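Side-chain contacts in aryl esterase (Mycobacterium smegmatis, PDB 2Q0Q), which hydrolyses aryl esters and transfers acyl groups to alcohols in water, as an oligomeric member of the SGNH hydrolase superfamily: residues Q40-D45 against Q211-L216; R56-D61 against S112-Q117; S76-H81 against T116-S121; T120-V125 against Y129-V134; V167-A172 against V177-A182. All blocks are in the same frame, centred on the assembly; numbering follows the deposited sequence.

Interaction 1 of 5, residues Q40-D45 against Q211-L216; sequences QQLGAD and QVRSLL
The C-terminal helix 198-215 packs against the end of helix 34-42 through V212 and R213, which meet Q41 and L42. The apolar part is a small leucine-valine cluster. L42 spreads its two methyls over V212, CD1 lying 3.8 Å from V212 CG1, and the two side chains cross at about a right angle. The other methyl, CD2, also rests 3.7 Å from R213 CG and lies over one face of the guanidinium. Leucine and arginine run past each other in opposite directions. A branched leucine suits this place because both methyls cover the valine and one of them touches the arginine stem as well.

These helices belong to the three-layer alpha/beta/alpha fold of the SGNH hydrolases, in which V212 also touches three strands, 46-52, 3-9 and 86-90. Helix 34-42 ends where G43 turns to a positive phi of 84°, a backbone shape that glycine takes up easily, and the chain then enters strand 46-52. Near that end, the arginine chain, extended from CG to NE, carries NH2 to Q41 O at the edge of the guanidinium plane. This is a weak bond, bent to 125° at the hydrogen, and its 2.5 Å length is implausibly short, which makes its detail doubtful. The position of a positive group beside the last carbonyls of a helix may still suit the helix dipole. Bent at chi2 (-71°), the Q41 side chain joins in through a water, which donates to Q41 OE1 and accepts from R213 NH2 at 2.9 Å. It also touches R202, V206 and A209.

Interaction 2 of 5, residues R56-D61 against S112-Q117; sequences RTTNID and SVLVTQ
Van der Waals contact joins T58 and L114: both methyls of the leucine fork face the threonine carbonyl, with L114 CD2 3.6 Å and CD1 3.7 Å from T58 O, and CD1 also lies 4.0 Å from T58 CA. L114 suits the spot because it presents two methyls to the backbone oxygen and also packs on A71 and L91. Beside it N59 and V113 cross at about a right angle, N59 ND2 resting 3.9 Å from V113 CG2. N59 CG sits between the backbone N and the carbonyl carbon (chi1 80°), which brings ND2 to the valine methyl.

Hydrogen bonds to the polar ends come from elsewhere. T58 OG1 pairs with D95 OD2, and N59 OD1 takes a bond from R102 NH2. D95 ends a Gly-Thr-Asn-Asp sequence that matches block III of the SGNH family, whose asparagine, here N94, probably contributes to the oxyanion hole; N94 ND2 also bonds R56 O, so the loop 56-61 is tied to the likely catalytic region.

Within the segments, two threonines tie down backbone. T57 OG1 donates to I60 O at 2.7 Å, closing the bend of the loop. On the helix T116 OG1 donates to S112 O at 2.9 Å, reaching it from the opposite face of the carbonyl plane to T116 N. Packing from the second subunit covers V113 with P63 and S112 with T64.

Interaction 3 of 5, residues S76-H81 against T116-S121; sequences SCLATH and TQVLTS
L78 presses its CD1 methyl against the peptide group of Q117, 3.3 Å from Q117 O and 3.7 Å from Q117 C, a tight fit. The aromatic ring of the same helix, H81, turns to other partners: T80 CG2 sits over the centre of one face, 3.7 Å above the plane, while C77 SG lies in plane at the edge. H81 NE2 is bonded to E51 OE2 on strand 46-52.

The rest of the contact also converges on that leucine methyl. L78 CD1 lies 3.8 Å from V118 CA, so it rests on helix backbone; it is 3.8 Å from S121 CB and 4.1 Å from V118 CG2, plugging the hollow formed as helix 104-119 ends. With CG beside its backbone N (chi1 -72°) and the chain straight at chi2, L78 projects directly out of helix 70-81. The contact joins that helix to the end of helix 104-119 on one side of the sheet in the alpha/beta/alpha SGNH fold.

Small hydroxyl residues suit a helix end because they can bond back to its carbonyls. S121 OG donates to V118 O at 2.7 Å, sharing that oxygen with S121 N. T120 OG1 likewise donates to T116 O, from the opposite face to T120 N, and T80 OG1 reaches S76 O at 2.8 Å, above the carbonyl plane. The polar end of Q117 turns to A71 O. Across the subunit boundary, S76 OG bonds R67 O of the third subunit, and L53 of that subunit packs on A79 and T80.

Interaction 4 of 5, residues T120-V125 against Y129-V134; sequences TSAGGV and YPAPKV
A122 and A131 meet methyl to methyl, their CB atoms 4.1 Å apart, and A122 CB also lies 3.6 Å from A131 N. Next to them the hydroxyl of S121 stays bonded to V118 O while its flank meets apolar carbon: S121 OG stands 3.4 Å from P132 CD and 3.8 Å from A131 CB. Alanine fits both places, since the small methyls let the two backbones come within 4.1 Å, measured between the CA atoms of A122 and A131. The one bond across runs from G123 N to Y129 O, 2.7 Å long; the donor stands nearly in line with the C=O, although the angle at the hydrogen is only 138°.

A type II beta turn from S121 to G124 presents that N-H. G123 takes its third position with phi 84°, a value natural to a residue without a CB, and G124 N closes the turn on S121 O. This loop forms the return half of a beta-alpha-beta crossover: strand 86-90 leads to helix 104-119, and the chain then comes back to strand 133-138 beside its starting strand.

Further out, P130 and P132 keep the approach to the strand extended, and P132 packs on V87, L84 and V118. T127 OG1 bonds Y129 N. The tyrosine ring leads away from the turn, its OH bonded to R27 N of the third subunit, and a glycerol, probably from the crystallisation liquor, lies about 5 Å from its side chain.

Interaction 5 of 5, residues V167-A172 against V177-A182; sequences VYSALA and VPFFDA
F179 lays one ring face on helix 164-175, with S169 CA 4.0 Å above the plane and over its centre. S169 CB adds a CH-pi contact over the face, 4.1 Å from the ring centroid. The small serine leaves the helix surface flat enough for the ring to lie close to the backbone. Y168 flanks the same ring obliquely, its CB 3.6 Å from F179 CE1, while the tyrosine ring itself leads off elsewhere. With CG anti to the backbone N (chi1 167°), F179 extends its ring in the direction of the strand, alongside the helix toward S169 and Y168.

A second fit is smaller. The methyl of A172 is a bump that drops into the notch made by V177 and F179: A172 CB meets V177 O at 3.4 Å and F179 CB at 3.7 Å, with V177 CG2 also against it. Alanine's single methyl fits the close approach, 5.1 Å between the CA atoms of A172 and V177. V177 N donates to A172 O across this turn, 3.0 Å and almost straight at 169°, tying the last turns of the helix to the loop that leads into the strand.

Helix and strand then run antiparallel, their axes 8.6 Å apart at 169°, as in the last crossover of a doubly wound sheet. Strand 179-181 pairs with 133-138; Y168 reaches helix 104-119 and bonds L91 O, while F180 and P178 pack on helix 198-215.

Overall arrangement
Interactions 3 and 4 are closest, their centres 6 Å apart, and share T120 and S121 where helix 104-119 ends. Interaction 2 lies on the same helix, 12 Å from interaction 3, and meets interaction 5 through S112 CB and L171 CD1 (3.6 Å). Interactions 4 and 5 lie on neighbouring strands, V134 CG1 touching V177 CB at 3.6 Å. Interaction 1 closes the longest loop, enclosing the others in sequence; it reaches interaction 4 through L215 O and K133 NZ (3.0 Å) and interaction 5 through L215 and P178. The likely Ser-His-Asp triad, S11, H195 and D192, lies outside all five; interaction 2 is linked to the likely active site through N94, a probable oxyanion-hole residue.

Interaction 1 of 5, residues Q40-D45 against Q211-L216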
# COMPACT_ATOMS: atom_id res chain seq x y z
N GLN G 40 13.03 33.80 -27.59
CA GLN G 40 13.27 34.95 -28.49
C GLN G 40 14.29 35.90 -27.90
O GLN G 40 15.26 36.30 -28.55
CB GLN G 40 12.00 35.80 -28.69
CG GLN G 40 10.88 35.23 -29.54
CD GLN G 40 9.60 36.08 -29.41
OE1 GLN G 40 9.66 37.32 -29.38
NE2 GLN G 40 8.45 35.42 -29.30
N GLN G 41 14.03 36.28 -26.66
CA GLN G 41 14.82 37.29 -25.98
C GLN G 41 16.24 36.80 -25.73
O GLN G 41 17.19 37.57 -25.83
CB GLN G 41 14.15 37.71 -24.67
CG GLN G 41 12.86 38.49 -24.87
CD GLN G 41 13.10 39.89 -25.40
OE1 GLN G 41 13.82 40.68 -24.80
NE2 GLN G 41 12.47 40.20 -26.52
N LEU G 42 16.39 35.52 -25.41
CA LEU G 42 17.70 34.96 -25.12
C LEU G 42 18.52 34.72 -26.39
O LEU G 42 19.73 34.95 -26.40
CB LEU G 42 17.53 33.65 -24.35
CG LEU G 42 17.16 33.78 -22.88
CD1 LEU G 42 16.81 32.40 -22.29
CD2 LEU G 42 18.27 34.49 -22.09
N GLY G 43 17.86 34.24 -27.43
CA GLY G 43 18.52 34.03 -28.72
C GLY G 43 19.22 32.71 -28.81
O GLY G 43 19.08 31.84 -27.94
N ALA G 44 19.99 32.55 -29.88
CA ALA G 44 20.52 31.26 -30.28
C ALA G 44 21.65 30.70 -29.39
O ALA G 44 22.01 29.52 -29.53
CB ALA G 44 20.97 31.32 -31.75
N ASP G 45 22.20 31.51 -28.49
CA ASP G 45 23.13 30.99 -27.49
C ASP G 45 22.41 30.18 -26.40
O ASP G 45 23.06 29.53 -25.57
CB ASP G 45 23.96 32.10 -26.83
CG ASP G 45 25.10 32.60 -27.72
OD1 ASP G 45 25.48 31.90 -28.69
OD2 ASP G 45 25.62 33.71 -27.44
N GLN G 211 16.95 37.40 -16.00
CA GLN G 211 17.32 36.54 -14.89
C GLN G 211 18.22 35.41 -15.38
O GLN G 211 19.24 35.13 -14.75
CB GLN G 211 16.06 35.96 -14.25
CG GLN G 211 15.26 36.98 -13.49
CD GLN G 211 15.89 37.27 -12.16
OE1 GLN G 211 15.90 36.40 -11.28
NE2 GLN G 211 16.49 38.46 -12.02
N VAL G 212 17.85 34.76 -16.49
CA VAL G 212 18.65 33.68 -17.08
C VAL G 212 20.06 34.13 -17.43
O VAL G 212 21.03 33.47 -17.08
CB VAL G 212 17.97 33.10 -18.32
CG1 VAL G 212 18.92 32.16 -19.09
CG2 VAL G 212 16.72 32.33 -17.91
N ARG G 213 20.18 35.24 -18.14
CA ARG G 213 21.51 35.71 -18.50
C ARG G 213 22.32 36.04 -17.25
O ARG G 213 23.53 35.90 -17.24
CB ARG G 213 21.43 36.95 -19.37
CG ARG G 213 20.85 36.75 -20.75
CD ARG G 213 20.82 38.08 -21.46
NE ARG G 213 19.85 38.09 -22.56
CZ ARG G 213 18.67 38.71 -22.55
NH1 ARG G 213 18.23 39.44 -21.51
NH2 ARG G 213 17.91 38.61 -23.62
N SER G 214 21.65 36.50 -16.20
CA SER G 214 22.33 36.89 -14.98
C SER G 214 22.93 35.71 -14.23
O SER G 214 23.97 35.85 -13.57
CB SER G 214 21.35 37.65 -14.07
OG SER G 214 21.78 37.55 -12.74
N LEU G 215 22.27 34.55 -14.32
CA LEU G 215 22.66 33.35 -13.59
C LEU G 215 23.67 32.47 -14.32
O LEU G 215 24.35 31.65 -13.69
CB LEU G 215 21.43 32.50 -13.28
CG LEU G 215 20.50 33.11 -12.24
CD1 LEU G 215 19.25 32.27 -12.08
CD2 LEU G 215 21.24 33.30 -10.89
N LEU G 216 23.75 32.61 -15.63
CA LEU G 216 24.63 31.75 -16.43
C LEU G 216 25.82 32.52 -17.06
O LEU G 216 26.59 31.95 -17.88
CB LEU G 216 23.82 31.07 -17.51
CG LEU G 216 22.62 30.28 -16.99
CD1 LEU G 216 21.86 29.67 -18.15
CD2 LEU G 216 23.05 29.21 -15.97
OXT LEU G 216 26.01 33.70 -16.77
O HOH W 1 16.02 40.75 -23.66

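Interaction 2 of 5, residues R56-D61 against S112-Q117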
# COMPACT_ATOMS: atom_id res chain seq x y z
N ARG G 56 -0.92 21.16 -12.72
CA ARG G 56 0.16 20.57 -11.95
C ARG G 56 0.34 21.26 -10.60
O ARG G 56 0.29 22.50 -10.49
CB ARG G 56 1.48 20.68 -12.73
CG ARG G 56 2.69 20.14 -11.97
CD ARG G 56 3.89 20.11 -12.87
NE ARG G 56 3.92 18.91 -13.69
CZ ARG G 56 4.60 18.81 -14.83
NH1 ARG G 56 5.24 19.85 -15.34
NH2 ARG G 56 4.59 17.65 -15.47
N THR G 57 0.56 20.44 -9.59
CA THR G 57 0.93 20.92 -8.25
C THR G 57 2.42 20.68 -7.99
O THR G 57 3.11 20.00 -8.77
CB THR G 57 0.17 20.14 -7.18
OG1 THR G 57 0.69 18.82 -7.14
CG2 THR G 57 -1.32 20.08 -7.47
N THR G 58 2.90 21.20 -6.86
CA THR G 58 4.30 21.00 -6.48
C THR G 58 4.58 19.52 -6.29
O THR G 58 5.39 18.93 -7.01
CB THR G 58 4.71 21.78 -5.20
OG1 THR G 58 3.84 21.42 -4.11
CG2 THR G 58 4.69 23.28 -5.46
N ASN G 59 3.87 18.91 -5.34
CA ASN G 59 4.12 17.52 -4.95
C ASN G 59 2.92 16.83 -4.30
O ASN G 59 3.10 15.93 -3.45
CB ASN G 59 5.33 17.45 -4.01
CG ASN G 59 4.98 17.83 -2.57
OD1 ASN G 59 4.11 18.68 -2.32
ND2 ASN G 59 5.70 17.22 -1.61
N ILE G 60 1.72 17.20 -4.71
CA ILE G 60 0.54 16.59 -4.13
C ILE G 60 -0.33 16.01 -5.23
O ILE G 60 -0.61 16.66 -6.24
CB ILE G 60 -0.22 17.59 -3.17
CG1 ILE G 60 -1.49 16.94 -2.61
CG2 ILE G 60 -0.56 18.89 -3.87
CD1 ILE G 60 -1.97 17.58 -1.34
N ASP G 61 -0.73 14.76 -5.04
CA ASP G 61 -1.64 14.09 -5.95
C ASP G 61 -2.98 14.81 -6.03
O ASP G 61 -3.59 15.12 -4.99
CB ASP G 61 -1.88 12.65 -5.49
CG ASP G 61 -0.64 11.77 -5.62
OD1 ASP G 61 0.29 12.13 -6.38
OD2 ASP G 61 -0.58 10.72 -4.95
N SER G 112 10.28 22.93 -2.02
CA SER G 112 11.61 22.49 -1.52
C SER G 112 12.00 21.08 -2.02
O SER G 112 13.16 20.82 -2.31
CB SER G 112 11.68 22.53 0.01
OG SER G 112 11.12 21.37 0.65
N VAL G 113 11.02 20.19 -2.12
CA VAL G 113 11.22 18.88 -2.74
C VAL G 113 11.70 19.02 -4.19
O VAL G 113 12.65 18.36 -4.60
CB VAL G 113 9.92 18.04 -2.66
CG1 VAL G 113 10.03 16.77 -3.50
CG2 VAL G 113 9.59 17.68 -1.21
N LEU G 114 11.04 19.87 -4.98
CA LEU G 114 11.43 20.08 -6.37
C LEU G 114 12.86 20.68 -6.50
O LEU G 114 13.68 20.21 -7.32
CB LEU G 114 10.39 20.98 -7.07
CG LEU G 114 8.95 20.44 -7.14
CD1 LEU G 114 8.01 21.42 -7.80
CD2 LEU G 114 8.88 19.14 -7.88
N VAL G 115 13.17 21.67 -5.67
CA VAL G 115 14.52 22.22 -5.65
C VAL G 115 15.54 21.16 -5.32
O VAL G 115 16.54 21.03 -6.01
CB VAL G 115 14.66 23.38 -4.63
CG1 VAL G 115 16.11 23.91 -4.57
CG2 VAL G 115 13.71 24.52 -5.00
N THR G 116 15.25 20.38 -4.31
CA THR G 116 16.16 19.30 -3.91
C THR G 116 16.38 18.29 -5.04
O THR G 116 17.53 17.86 -5.28
CB THR G 116 15.65 18.60 -2.63
OG1 THR G 116 15.61 19.55 -1.56
CG2 THR G 116 16.57 17.47 -2.21
N GLN G 117 15.31 17.95 -5.75
CA GLN G 117 15.41 17.11 -6.97
C GLN G 117 16.33 17.72 -8.05
O GLN G 117 17.10 17.00 -8.72
CB GLN G 117 14.02 16.82 -7.55
CG GLN G 117 13.12 15.94 -6.70
CD GLN G 117 11.71 15.78 -7.26
OE1 GLN G 117 11.26 16.56 -8.10
NE2 GLN G 117 11.01 14.72 -6.80

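Interaction 3 of 5, residues S76-H81 against T116-S121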
# COMPACT_ATOMS: atom_id res chain seq x y z
N SER G 76 12.48 12.30 -13.44
CA SER G 76 12.51 11.68 -14.77
C SER G 76 12.74 12.70 -15.87
O SER G 76 13.50 12.47 -16.82
CB SER G 76 11.20 10.94 -15.03
OG SER G 76 11.07 9.83 -14.17
N CYS G 77 12.10 13.85 -15.72
CA CYS G 77 12.22 14.94 -16.69
C CYS G 77 13.66 15.48 -16.74
O CYS G 77 14.23 15.66 -17.81
CB CYS G 77 11.20 16.03 -16.34
SG CYS G 77 11.03 17.41 -17.46
N LEU G 78 14.27 15.69 -15.57
CA LEU G 78 15.65 16.18 -15.49
C LEU G 78 16.62 15.24 -16.20
O LEU G 78 17.50 15.67 -16.94
CB LEU G 78 16.07 16.36 -14.02
CG LEU G 78 15.46 17.54 -13.24
CD1 LEU G 78 15.72 17.38 -11.73
CD2 LEU G 78 15.98 18.88 -13.75
N ALA G 79 16.42 13.94 -15.99
CA ALA G 79 17.35 12.96 -16.55
C ALA G 79 17.17 12.80 -18.08
O ALA G 79 18.11 12.42 -18.78
CB ALA G 79 17.18 11.62 -15.86
N THR G 80 15.95 13.04 -18.54
CA THR G 80 15.57 13.06 -19.95
C THR G 80 16.31 14.19 -20.71
O THR G 80 16.74 14.02 -21.85
CB THR G 80 14.03 13.28 -20.07
OG1 THR G 80 13.34 12.13 -19.59
CG2 THR G 80 13.59 13.61 -21.49
N HIS G 81 16.42 15.36 -20.08
CA HIS G 81 16.87 16.56 -20.78
C HIS G 81 18.31 16.98 -20.50
O HIS G 81 18.77 17.98 -21.10
CB HIS G 81 15.91 17.74 -20.49
CG HIS G 81 14.53 17.52 -21.03
ND1 HIS G 81 14.27 17.34 -22.37
CD2 HIS G 81 13.33 17.46 -20.40
CE1 HIS G 81 12.97 17.17 -22.55
NE2 HIS G 81 12.38 17.23 -21.37
N THR G 116 15.25 20.38 -4.31
CA THR G 116 16.16 19.30 -3.91
C THR G 116 16.38 18.29 -5.04
O THR G 116 17.53 17.86 -5.28
CB THR G 116 15.65 18.60 -2.63
OG1 THR G 116 15.61 19.55 -1.56
CG2 THR G 116 16.57 17.47 -2.21
N GLN G 117 15.31 17.95 -5.75
CA GLN G 117 15.41 17.11 -6.97
C GLN G 117 16.33 17.72 -8.05
O GLN G 117 17.10 17.00 -8.72
CB GLN G 117 14.02 16.82 -7.55
CG GLN G 117 13.12 15.94 -6.70
CD GLN G 117 11.71 15.78 -7.26
OE1 GLN G 117 11.26 16.56 -8.10
NE2 GLN G 117 11.01 14.72 -6.80
N VAL G 118 16.31 19.04 -8.22
CA VAL G 118 17.26 19.65 -9.17
C VAL G 118 18.72 19.59 -8.63
O VAL G 118 19.66 19.25 -9.36
CB VAL G 118 16.90 21.09 -9.53
CG1 VAL G 118 17.98 21.66 -10.44
CG2 VAL G 118 15.52 21.13 -10.21
N LEU G 119 18.90 19.96 -7.36
CA LEU G 119 20.24 20.04 -6.78
C LEU G 119 20.95 18.69 -6.73
O LEU G 119 22.19 18.63 -6.79
CB LEU G 119 20.18 20.63 -5.38
CG LEU G 119 19.68 22.08 -5.34
CD1 LEU G 119 19.54 22.52 -3.88
CD2 LEU G 119 20.59 23.07 -6.13
N THR G 120 20.18 17.61 -6.66
CA THR G 120 20.71 16.25 -6.53
C THR G 120 20.70 15.48 -7.86
O THR G 120 20.89 14.26 -7.84
CB THR G 120 19.92 15.41 -5.49
OG1 THR G 120 18.55 15.27 -5.91
CG2 THR G 120 19.98 16.07 -4.11
N SER G 121 20.52 16.18 -8.98
CA SER G 121 20.25 15.53 -10.26
C SER G 121 21.51 15.22 -11.09
O SER G 121 21.39 14.72 -12.23
CB SER G 121 19.31 16.40 -11.09
OG SER G 121 19.93 17.60 -11.50

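Interaction 4 of 5, residues T120-V125 against Y129-V134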
# COMPACT_ATOMS: atom_id res chain seq x y z
N THR G 120 20.18 17.61 -6.66
CA THR G 120 20.71 16.25 -6.53
C THR G 120 20.70 15.48 -7.86
O THR G 120 20.89 14.26 -7.84
CB THR G 120 19.92 15.41 -5.49
OG1 THR G 120 18.55 15.27 -5.91
CG2 THR G 120 19.98 16.07 -4.11
N SER G 121 20.52 16.18 -8.98
CA SER G 121 20.25 15.53 -10.26
C SER G 121 21.51 15.22 -11.09
O SER G 121 21.39 14.72 -12.23
CB SER G 121 19.31 16.40 -11.09
OG SER G 121 19.93 17.60 -11.50
N ALA G 122 22.69 15.54 -10.55
CA ALA G 122 23.93 15.37 -11.30
C ALA G 122 24.06 13.95 -11.84
O ALA G 122 23.78 12.99 -11.13
CB ALA G 122 25.13 15.69 -10.45
N GLY G 123 24.50 13.86 -13.10
CA GLY G 123 24.77 12.59 -13.76
C GLY G 123 23.58 11.91 -14.39
O GLY G 123 23.76 11.03 -15.19
N GLY G 124 22.35 12.28 -14.00
CA GLY G 124 21.14 11.62 -14.49
C GLY G 124 21.32 10.13 -14.49
O GLY G 124 21.76 9.54 -13.50
N VAL G 125 21.04 9.51 -15.63
CA VAL G 125 21.26 8.06 -15.80
C VAL G 125 22.58 7.85 -16.55
O VAL G 125 22.64 8.02 -17.76
CB VAL G 125 20.10 7.40 -16.54
CG1 VAL G 125 20.36 5.89 -16.73
CG2 VAL G 125 18.79 7.61 -15.79
N TYR G 129 27.35 14.48 -16.72
CA TYR G 129 26.85 15.85 -16.69
C TYR G 129 26.60 16.37 -15.27
O TYR G 129 26.11 15.63 -14.40
CB TYR G 129 25.56 15.95 -17.52
CG TYR G 129 25.76 15.76 -19.02
CD1 TYR G 129 24.94 14.91 -19.76
CD2 TYR G 129 26.76 16.44 -19.70
CE1 TYR G 129 25.10 14.76 -21.11
CE2 TYR G 129 26.92 16.29 -21.07
CZ TYR G 129 26.10 15.42 -21.76
OH TYR G 129 26.26 15.30 -23.11
N PRO G 130 26.89 17.67 -15.04
CA PRO G 130 26.67 18.27 -13.72
C PRO G 130 25.18 18.58 -13.50
O PRO G 130 24.41 18.59 -14.45
CB PRO G 130 27.47 19.59 -13.80
CG PRO G 130 27.47 19.92 -15.24
CD PRO G 130 27.51 18.63 -15.98
N ALA G 131 24.79 18.84 -12.26
CA ALA G 131 23.44 19.33 -12.01
C ALA G 131 23.28 20.74 -12.59
O ALA G 131 24.23 21.53 -12.56
CB ALA G 131 23.14 19.33 -10.54
N PRO G 132 22.09 21.05 -13.14
CA PRO G 132 21.80 22.43 -13.48
C PRO G 132 21.65 23.31 -12.26
O PRO G 132 21.49 22.80 -11.16
CB PRO G 132 20.45 22.34 -14.20
CG PRO G 132 19.84 21.09 -13.75
CD PRO G 132 20.97 20.16 -13.50
N LYS G 133 21.69 24.63 -12.46
CA LYS G 133 21.23 25.57 -11.45
C LYS G 133 19.69 25.56 -11.41
O LYS G 133 19.04 25.02 -12.29
CB LYS G 133 21.75 26.97 -11.77
CG LYS G 133 23.25 27.14 -11.57
CD LYS G 133 23.68 28.59 -11.78
CE LYS G 133 25.20 28.71 -11.96
NZ LYS G 133 25.69 30.05 -11.53
N VAL G 134 19.12 26.15 -10.35
CA VAL G 134 17.68 26.25 -10.20
C VAL G 134 17.30 27.71 -9.97
O VAL G 134 18.06 28.48 -9.40
CB VAL G 134 17.14 25.36 -9.04
CG1 VAL G 134 17.60 25.91 -7.67
CG2 VAL G 134 15.59 25.25 -9.10

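Interaction 5 of 5, residues V167-A172 against V177-A182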
# COMPACT_ATOMS: atom_id res chain seq x y z
N VAL G 167 7.15 33.17 1.33
CA VAL G 167 7.59 31.85 1.78
C VAL G 167 8.63 31.25 0.81
O VAL G 167 9.56 30.60 1.27
CB VAL G 167 6.41 30.83 2.07
CG1 VAL G 167 5.48 31.40 3.14
CG2 VAL G 167 5.64 30.47 0.82
N TYR G 168 8.48 31.48 -0.50
CA TYR G 168 9.46 30.97 -1.47
C TYR G 168 10.78 31.75 -1.36
O TYR G 168 11.86 31.15 -1.54
CB TYR G 168 8.98 31.05 -2.93
CG TYR G 168 7.96 30.00 -3.39
CD1 TYR G 168 7.30 29.15 -2.50
CD2 TYR G 168 7.62 29.92 -4.74
CE1 TYR G 168 6.36 28.22 -2.95
CE2 TYR G 168 6.68 29.00 -5.19
CZ TYR G 168 6.05 28.16 -4.30
OH TYR G 168 5.13 27.26 -4.76
N SER G 169 10.71 33.06 -1.09
CA SER G 169 11.93 33.82 -0.86
C SER G 169 12.71 33.31 0.37
O SER G 169 13.95 33.19 0.33
CB SER G 169 11.63 35.30 -0.69
OG SER G 169 12.84 36.04 -0.59
N ALA G 170 11.97 33.04 1.44
CA ALA G 170 12.52 32.46 2.66
C ALA G 170 13.17 31.12 2.37
O ALA G 170 14.31 30.89 2.78
CB ALA G 170 11.43 32.25 3.71
N LEU G 171 12.42 30.26 1.69
CA LEU G 171 12.91 28.93 1.33
C LEU G 171 14.21 29.04 0.55
O LEU G 171 15.23 28.40 0.88
CB LEU G 171 11.85 28.22 0.49
CG LEU G 171 12.34 26.90 -0.10
CD1 LEU G 171 12.69 25.88 1.00
CD2 LEU G 171 11.31 26.33 -1.06
N ALA G 172 14.17 29.83 -0.52
CA ALA G 172 15.33 29.95 -1.44
C ALA G 172 16.55 30.53 -0.72
O ALA G 172 17.70 30.11 -0.93
CB ALA G 172 14.97 30.82 -2.63
N VAL G 177 19.66 29.21 -3.01
CA VAL G 177 19.36 29.10 -4.43
C VAL G 177 18.67 30.39 -4.91
O VAL G 177 18.02 31.07 -4.14
CB VAL G 177 18.49 27.86 -4.74
CG1 VAL G 177 19.27 26.58 -4.44
CG2 VAL G 177 17.19 27.92 -3.96
N PRO G 178 18.83 30.72 -6.20
CA PRO G 178 18.20 31.93 -6.76
C PRO G 178 16.67 31.91 -6.70
O PRO G 178 16.04 30.89 -6.96
CB PRO G 178 18.66 31.92 -8.24
CG PRO G 178 19.76 30.99 -8.31
CD PRO G 178 19.61 29.99 -7.21
N PHE G 179 16.10 33.08 -6.38
CA PHE G 179 14.66 33.29 -6.35
C PHE G 179 14.26 34.46 -7.26
O PHE G 179 14.99 35.45 -7.37
CB PHE G 179 14.20 33.59 -4.91
CG PHE G 179 12.81 34.13 -4.82
CD1 PHE G 179 11.71 33.27 -4.92
CD2 PHE G 179 12.59 35.49 -4.65
CE1 PHE G 179 10.42 33.77 -4.85
CE2 PHE G 179 11.29 36.00 -4.57
CZ PHE G 179 10.21 35.13 -4.67
N PHE G 180 13.08 34.35 -7.87
CA PHE G 180 12.46 35.48 -8.59
C PHE G 180 10.94 35.47 -8.39
O PHE G 180 10.31 34.43 -8.51
CB PHE G 180 12.81 35.42 -10.08
CG PHE G 180 12.16 36.51 -10.90
CD1 PHE G 180 12.66 37.81 -10.88
CD2 PHE G 180 11.05 36.23 -11.71
CE1 PHE G 180 12.04 38.83 -11.64
CE2 PHE G 180 10.45 37.22 -12.47
CZ PHE G 180 10.95 38.52 -12.44
N ASP G 181 10.37 36.63 -8.13
CA ASP G 181 8.94 36.75 -7.96
C ASP G 181 8.31 37.27 -9.24
O ASP G 181 8.45 38.45 -9.59
CB ASP G 181 8.62 37.71 -6.80
CG ASP G 181 7.11 37.91 -6.56
OD1 ASP G 181 6.30 37.10 -7.05
OD2 ASP G 181 6.76 38.92 -5.90
N ALA G 182 7.55 36.40 -9.89
CA ALA G 182 6.83 36.79 -11.09
C ALA G 182 5.86 37.93 -10.79
O ALA G 182 5.61 38.77 -11.65
CB ALA G 182 6.10 35.61 -11.67